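Local coordinates for protein NEQ263 (PDB 5BN3) that probably binds ATP as one of the two partner subunits, NeqA and NeqB, of an unusual archaeal ATP synthase core complex, at residues A64-E67 against D68-G71; T229-A232 against D233-E237; A376-V379 against E380-I384. All coordinates share one frame; numbering follows the deposited sequence.

Overall arrangement
The three contacts follow one another along the chain, each a short local piece of backbone. Contact 1 is a turn between strands 62-64 and 73-75; contact 2 lies within helix 228-241 of the nucleotide-binding domain; contact 3 forms the last turns of helix 367-384 in the C-terminal domain. Contacts 1 and 2 have centres about 27 Å apart and do not touch, yet both pack side chains on helix 196-215. Contact 3 lies across the chain's centre from the other two, its centre about 44 Å from that of contact 1 and about 37 Å from that of contact 2. Of the three, contact 2 meets the alpha-type partner chain, tying the nucleotide-binding domain to the assembly.

Contact 1 of 3, residues A64-E67 against D68-G71; sequences AVSE and DYIG
The ring of Tyr69 has two carbonyl oxygens at its edge, both in its plane: Ser66 O lies 3.5 Å from CD1, and Ala64 O sits by the hydroxyl end. Tyr69 OH donates to Ala64 O over 2.6 Å, in the carbonyl plane. With CG beside its own backbone N and anti to the carbonyl carbon (chi1 -69°), the ring runs back alongside residues 64-66, its edge toward their carbonyls. Phe74 and Leu209 of helix 196-215 pack against the ring, so a large aromatic with a polar tip suits this buried place. A phenylalanine here would keep the packing but would probably leave Ala64 O without its hydroxyl mate. Ser66 OG sits between the backbone N and the carbonyl carbon (chi1 66°), where it can accept from Asp68 N at 3.2 Å, with an N-H...O angle of 154°. Past it, Ile70 CD1 lies alongside Glu67, 4.0 Å from OE1, the oxygen that makes a salt bridge with Arg219. Asp68 OD2 accepts from Tyr87 N. The bond from Asp68 N to Ser66 OG makes an ST turn, and Ile70 N, 3.2 Å from Glu67 O, closes a beta turn over 67-70.

Contact 2 of 3, residues T229-A232 against D233-E237; sequences TNYA and DALRE
Asp233 rests its CB on the carbonyls of the preceding helical turn, 3.4 Å from Asn230 O and 3.6 Å from Thr229 O. From there CG leaves anti to the backbone N (chi1 -179°), and the carboxylate divides its two oxygens between different partners. OD1 accepts from a water at 3.1 Å, and the same water donates to Asn230 O at 3.0 Å, a carbonyl that already takes the N-H of Ala234. OD2 receives Arg236 NH2 at 3.1 Å from above the carboxylate plane, while itself lying at the guanidinium edge; this is an i, i+3 salt bridge on one side of an alpha helix with regular i to i+4 backbone bonds. A bend in the arginine chain (chi3 60°) brings the group back along the helix. Arg236 suits this place because its N-H groups can be shared: NH1 reaches Arg249 O and Glu342 of the alpha-type chain, and Tyr251 meets the cation. Tyr231 OH comes 4.3 Å from Leu235 CD1 as both side chains pack toward helix 255-263, where the hydroxyl bonds to Asp258. Small Ala232 and Ala234 let helices 290-296 and 196-215 come close, and Thr229 OG1 and Asn230 ND2 tie the helix to strands 273-281 and 156-162 through Thr281 O and Ile162 O.

Contact 3 of 3, residues A376-V379 against E380-I384; sequences AELV and EKEFI
Val379 O takes two backbone N-H groups near the end of helix 367-384 in the C-terminal domain, and the i+5 bond from Ile384 makes a wider pi-type turn there. Phe383 N keeps the alpha-helical i+4 spacing, 3.0 Å from Val379 O, but stands well above the carbonyl plane, while Ile384 N takes the position in line with the C=O. One residue earlier, Glu382 N bonds to Leu378 O at 2.8 Å in the regular alpha pattern. On the exposed flank, Lys381 stretches its extended chain across Glu377 to form a salt bridge between NZ and OE2; the modelled distance of 2.4 Å is unusually short and therefore doubtful. Leu378 and Glu382 run side by side, the leucine packing on Ile404 of helix 394-408. Glu380 lays its CG 3.3 Å from Ala376 O. Helix 334-356 gives that buried glutamate Arg354 and Tyr347 as partners, and Leu343 receives the ring of Phe383, which CG, anti to the backbone N (chi1 -179°), carries away from residues 376-379. Branched Val379 and Ile384 suit the inner side: Val379 CG1 meets Ile384 CG1 at 4.0 Å. Beside them Ile384 N approaches Val379 O almost straight in line with its C=O bond, at 2.8 Å.

Contact 1 of 3, residues A64-E67 against D68-G71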
loop_
_atom_site.group_PDB
_atom_site.type_symbol
_atom_site.label_atom_id
_atom_site.label_comp_id
_atom_site.label_asym_id
_atom_site.label_seq_id
_atom_site.Cartn_x
_atom_site.Cartn_y
_atom_site.Cartn_z
ATOM N N ALA B 64 -11.747 31.321 32.057
ATOM C CA ALA B 64 -11.336 31.967 33.295
ATOM C C ALA B 64 -10.462 30.993 34.069
ATOM O O ALA B 64 -10.871 29.861 34.320
ATOM C CB ALA B 64 -12.551 32.353 34.115
ATOM N N VAL B 65 -9.258 31.421 34.437
ATOM C CA VAL B 65 -8.355 30.561 35.198
ATOM C C VAL B 65 -8.363 30.903 36.687
ATOM O O VAL B 65 -8.286 32.073 37.069
ATOM C CB VAL B 65 -6.910 30.601 34.650
ATOM C CG1 VAL B 65 -6.844 29.951 33.278
ATOM C CG2 VAL B 65 -6.393 32.029 34.586
ATOM N N SER B 66 -8.468 29.868 37.513
ATOM C CA SER B 66 -8.450 30.005 38.966
ATOM C C SER B 66 -8.333 28.623 39.583
ATOM O O SER B 66 -8.342 27.618 38.869
ATOM C CB SER B 66 -9.723 30.691 39.469
ATOM O OG SER B 66 -10.866 29.882 39.252
ATOM N N GLU B 67 -8.230 28.567 40.906
ATOM C CA GLU B 67 -8.164 27.290 41.601
ATOM C C GLU B 67 -9.558 26.730 41.858
ATOM O O GLU B 67 -9.709 25.712 42.530
ATOM C CB GLU B 67 -7.393 27.426 42.918
ATOM C CG GLU B 67 -5.948 27.864 42.751
ATOM C CD GLU B 67 -5.084 27.475 43.935
ATOM O OE1 GLU B 67 -5.544 26.663 44.766
ATOM O OE2 GLU B 67 -3.942 27.972 44.031
ATOM N N ASP B 68 -10.572 27.402 41.317
ATOM C CA ASP B 68 -11.958 26.968 41.466
ATOM C C ASP B 68 -12.228 25.629 40.777
ATOM O O ASP B 68 -13.106 24.876 41.198
ATOM C CB ASP B 68 -12.917 28.036 40.924
ATOM C CG ASP B 68 -12.941 29.294 41.776
ATOM O OD1 ASP B 68 -12.462 29.248 42.928
ATOM O OD2 ASP B 68 -13.455 30.326 41.294
ATOM N N TYR B 69 -11.475 25.339 39.717
ATOM C CA TYR B 69 -11.637 24.092 38.968
ATOM C C TYR B 69 -11.307 22.872 39.820
ATOM O O TYR B 69 -11.845 21.786 39.603
ATOM C CB TYR B 69 -10.751 24.096 37.719
ATOM C CG TYR B 69 -11.187 25.077 36.661
ATOM C CD1 TYR B 69 -10.720 26.379 36.663
ATOM C CD2 TYR B 69 -12.065 24.701 35.657
ATOM C CE1 TYR B 69 -11.115 27.276 35.702
ATOM C CE2 TYR B 69 -12.467 25.594 34.688
ATOM C CZ TYR B 69 -11.988 26.881 34.716
ATOM O OH TYR B 69 -12.383 27.778 33.755
ATOM N N ILE B 70 -10.415 23.063 40.785
ATOM C CA ILE B 70 -9.979 21.976 41.653
ATOM C C ILE B 70 -11.145 21.445 42.486
ATOM O O ILE B 70 -11.780 22.194 43.232
ATOM C CB ILE B 70 -8.824 22.428 42.572
ATOM C CG1 ILE B 70 -7.696 23.033 41.731
ATOM C CG2 ILE B 70 -8.310 21.262 43.398
ATOM C CD1 ILE B 70 -6.517 23.536 42.541
ATOM N N GLY B 71 -11.427 20.153 42.342
ATOM C CA GLY B 71 -12.554 19.533 43.017
ATOM C C GLY B 71 -13.766 19.396 42.115
ATOM O O GLY B 71 -14.793 18.843 42.516
#

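Contact 2 of 3, residues T229-A232 against D233-E237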
loop_
_atom_site.group_PDB
_atom_site.type_symbol
_atom_site.label_atom_id
_atom_site.label_comp_id
_atom_site.label_asym_id
_atom_site.label_seq_id
_atom_site.Cartn_x
_atom_site.Cartn_y
_atom_site.Cartn_z
ATOM N N THR B 229 -5.420 8.865 20.525
ATOM C CA THR B 229 -5.881 8.360 19.236
ATOM C C THR B 229 -7.251 8.949 18.894
ATOM O O THR B 229 -7.545 9.223 17.729
ATOM C CB THR B 229 -5.921 6.822 19.209
ATOM O OG1 THR B 229 -4.613 6.311 19.499
ATOM C CG2 THR B 229 -6.343 6.326 17.843
ATOM N N ASN B 230 -8.083 9.152 19.914
ATOM C CA ASN B 230 -9.364 9.825 19.722
ATOM C C ASN B 230 -9.171 11.304 19.412
ATOM O O ASN B 230 -9.949 11.891 18.663
ATOM C CB ASN B 230 -10.256 9.678 20.956
ATOM C CG ASN B 230 -10.702 8.254 21.190
ATOM O OD1 ASN B 230 -10.721 7.436 20.271
ATOM N ND2 ASN B 230 -11.071 7.949 22.430
ATOM N N TYR B 231 -8.144 11.905 20.004
ATOM C CA TYR B 231 -7.818 13.300 19.730
ATOM C C TYR B 231 -7.424 13.495 18.271
ATOM O O TYR B 231 -7.893 14.421 17.607
ATOM C CB TYR B 231 -6.695 13.799 20.646
ATOM C CG TYR B 231 -6.217 15.180 20.267
ATOM C CD1 TYR B 231 -6.866 16.311 20.737
ATOM C CD2 TYR B 231 -5.132 15.354 19.420
ATOM C CE1 TYR B 231 -6.443 17.575 20.381
ATOM C CE2 TYR B 231 -4.705 16.611 19.058
ATOM C CZ TYR B 231 -5.365 17.717 19.538
ATOM O OH TYR B 231 -4.932 18.971 19.178
ATOM N N ALA B 232 -6.543 12.632 17.781
ATOM C CA ALA B 232 -6.123 12.689 16.388
ATOM C C ALA B 232 -7.308 12.506 15.443
ATOM O O ALA B 232 -7.365 13.131 14.384
ATOM C CB ALA B 232 -5.060 11.644 16.117
ATOM N N ASP B 233 -8.246 11.645 15.831
ATOM C CA ASP B 233 -9.434 11.379 15.027
ATOM C C ASP B 233 -10.291 12.635 14.893
ATOM O O ASP B 233 -10.810 12.938 13.817
ATOM C CB ASP B 233 -10.251 10.246 15.651
ATOM C CG ASP B 233 -11.489 9.906 14.846
ATOM O OD1 ASP B 233 -12.516 10.603 15.003
ATOM O OD2 ASP B 233 -11.448 8.935 14.058
ATOM N N ALA B 234 -10.436 13.364 15.992
ATOM C CA ALA B 234 -11.196 14.606 15.990
ATOM C C ALA B 234 -10.506 15.669 15.138
ATOM O O ALA B 234 -11.166 16.420 14.418
ATOM C CB ALA B 234 -11.395 15.102 17.406
ATOM N N LEU B 235 -9.180 15.732 15.225
ATOM C CA LEU B 235 -8.406 16.678 14.427
ATOM C C LEU B 235 -8.563 16.392 12.937
ATOM O O LEU B 235 -8.651 17.313 12.124
ATOM C CB LEU B 235 -6.924 16.632 14.819
ATOM C CG LEU B 235 -6.087 17.830 14.364
ATOM C CD1 LEU B 235 -6.480 19.071 15.148
ATOM C CD2 LEU B 235 -4.593 17.561 14.496
ATOM N N ARG B 236 -8.600 15.111 12.586
ATOM C CA ARG B 236 -8.788 14.698 11.200
ATOM C C ARG B 236 -10.186 15.052 10.717
ATOM O O ARG B 236 -10.383 15.416 9.555
ATOM C CB ARG B 236 -8.550 13.191 11.063
ATOM C CG ARG B 236 -8.829 12.636 9.678
ATOM C CD ARG B 236 -8.426 11.174 9.582
ATOM N NE ARG B 236 -9.159 10.337 10.531
ATOM C CZ ARG B 236 -8.919 9.044 10.730
ATOM N NH1 ARG B 236 -7.962 8.432 10.047
ATOM N NH2 ARG B 236 -9.631 8.367 11.615
ATOM N N GLU B 237 -11.158 14.938 11.614
ATOM C CA GLU B 237 -12.535 15.264 11.281
ATOM C C GLU B 237 -12.652 16.738 10.892
ATOM O O GLU B 237 -13.278 17.081 9.887
ATOM C CB GLU B 237 -13.450 14.936 12.459
ATOM C CG GLU B 237 -14.915 15.128 12.156
ATOM C CD GLU B 237 -15.817 14.579 13.238
ATOM O OE1 GLU B 237 -15.312 13.922 14.178
ATOM O OE2 GLU B 237 -17.039 14.801 13.148
HETATM O O HOH W 1 -12.861 11.428 18.012
#

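Contact 3 of 3, residues A376-V379 against E380-I384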
loop_
_atom_site.group_PDB
_atom_site.type_symbol
_atom_site.label_atom_id
_atom_site.label_comp_id
_atom_site.label_asym_id
_atom_site.label_seq_id
_atom_site.Cartn_x
_atom_site.Cartn_y
_atom_site.Cartn_z
ATOM N N ALA B 376 15.430 -14.028 32.487
ATOM C CA ALA B 376 14.313 -13.404 31.791
ATOM C C ALA B 376 12.974 -13.965 32.258
ATOM O O ALA B 376 11.985 -13.236 32.339
ATOM C CB ALA B 376 14.467 -13.573 30.291
ATOM N N GLU B 377 12.943 -15.261 32.554
ATOM C CA GLU B 377 11.730 -15.899 33.057
ATOM C C GLU B 377 11.358 -15.344 34.429
ATOM O O GLU B 377 10.194 -15.040 34.692
ATOM C CB GLU B 377 11.917 -17.417 33.143
ATOM C CG GLU B 377 10.685 -18.159 33.643
ATOM C CD GLU B 377 10.995 -19.564 34.126
ATOM O OE1 GLU B 377 12.017 -20.138 33.691
ATOM O OE2 GLU B 377 10.217 -20.094 34.948
ATOM N N LEU B 378 12.357 -15.209 35.297
ATOM C CA LEU B 378 12.141 -14.725 36.660
ATOM C C LEU B 378 11.856 -13.222 36.717
ATOM O O LEU B 378 11.116 -12.762 37.586
ATOM C CB LEU B 378 13.345 -15.063 37.541
ATOM C CG LEU B 378 13.653 -16.539 37.807
ATOM C CD1 LEU B 378 15.012 -16.691 38.467
ATOM C CD2 LEU B 378 12.581 -17.150 38.683
ATOM N N VAL B 379 12.452 -12.463 35.802
ATOM C CA VAL B 379 12.179 -11.031 35.702
ATOM C C VAL B 379 10.690 -10.802 35.462
ATOM O O VAL B 379 10.065 -9.961 36.106
ATOM C CB VAL B 379 13.004 -10.378 34.569
ATOM C CG1 VAL B 379 12.372 -9.076 34.113
ATOM C CG2 VAL B 379 14.431 -10.137 35.025
ATOM N N GLU B 380 10.123 -11.577 34.544
ATOM C CA GLU B 380 8.714 -11.443 34.205
ATOM C C GLU B 380 7.806 -11.933 35.333
ATOM O O GLU B 380 6.729 -11.380 35.547
ATOM C CB GLU B 380 8.412 -12.186 32.897
ATOM C CG GLU B 380 9.172 -11.632 31.695
ATOM C CD GLU B 380 8.989 -12.458 30.435
ATOM O OE1 GLU B 380 8.368 -13.540 30.506
ATOM O OE2 GLU B 380 9.473 -12.023 29.368
ATOM N N LYS B 381 8.248 -12.958 36.056
ATOM C CA LYS B 381 7.425 -13.572 37.100
ATOM C C LYS B 381 7.506 -12.877 38.455
ATOM O O LYS B 381 6.522 -12.833 39.193
ATOM C CB LYS B 381 7.796 -15.050 37.267
ATOM C CG LYS B 381 7.272 -15.953 36.167
ATOM C CD LYS B 381 7.835 -17.361 36.290
ATOM C CE LYS B 381 7.207 -18.292 35.264
ATOM N NZ LYS B 381 7.917 -19.598 35.185
ATOM N N GLU B 382 8.676 -12.338 38.786
ATOM C CA GLU B 382 8.912 -11.821 40.132
ATOM C C GLU B 382 9.220 -10.326 40.185
ATOM O O GLU B 382 9.036 -9.690 41.219
ATOM C CB GLU B 382 10.037 -12.615 40.810
ATOM C CG GLU B 382 9.829 -14.124 40.783
ATOM C CD GLU B 382 10.774 -14.860 41.714
ATOM O OE1 GLU B 382 11.650 -14.204 42.315
ATOM O OE2 GLU B 382 10.635 -16.095 41.850
ATOM N N PHE B 383 9.687 -9.767 39.074
ATOM C CA PHE B 383 10.058 -8.357 39.036
ATOM C C PHE B 383 8.972 -7.505 38.377
ATOM O O PHE B 383 8.474 -6.550 38.972
ATOM C CB PHE B 383 11.398 -8.183 38.315
ATOM C CG PHE B 383 11.874 -6.763 38.252
ATOM C CD1 PHE B 383 12.497 -6.178 39.344
ATOM C CD2 PHE B 383 11.713 -6.014 37.095
ATOM C CE1 PHE B 383 12.941 -4.868 39.288
ATOM C CE2 PHE B 383 12.155 -4.703 37.033
ATOM C CZ PHE B 383 12.769 -4.130 38.131
ATOM N N ILE B 384 8.608 -7.856 37.147
ATOM C CA ILE B 384 7.565 -7.137 36.423
ATOM C C ILE B 384 6.192 -7.366 37.051
ATOM O O ILE B 384 5.467 -6.411 37.332
ATOM C CB ILE B 384 7.528 -7.542 34.932
ATOM C CG1 ILE B 384 8.864 -7.213 34.261
ATOM C CG2 ILE B 384 6.393 -6.837 34.211
ATOM C CD1 ILE B 384 8.913 -7.585 32.793
#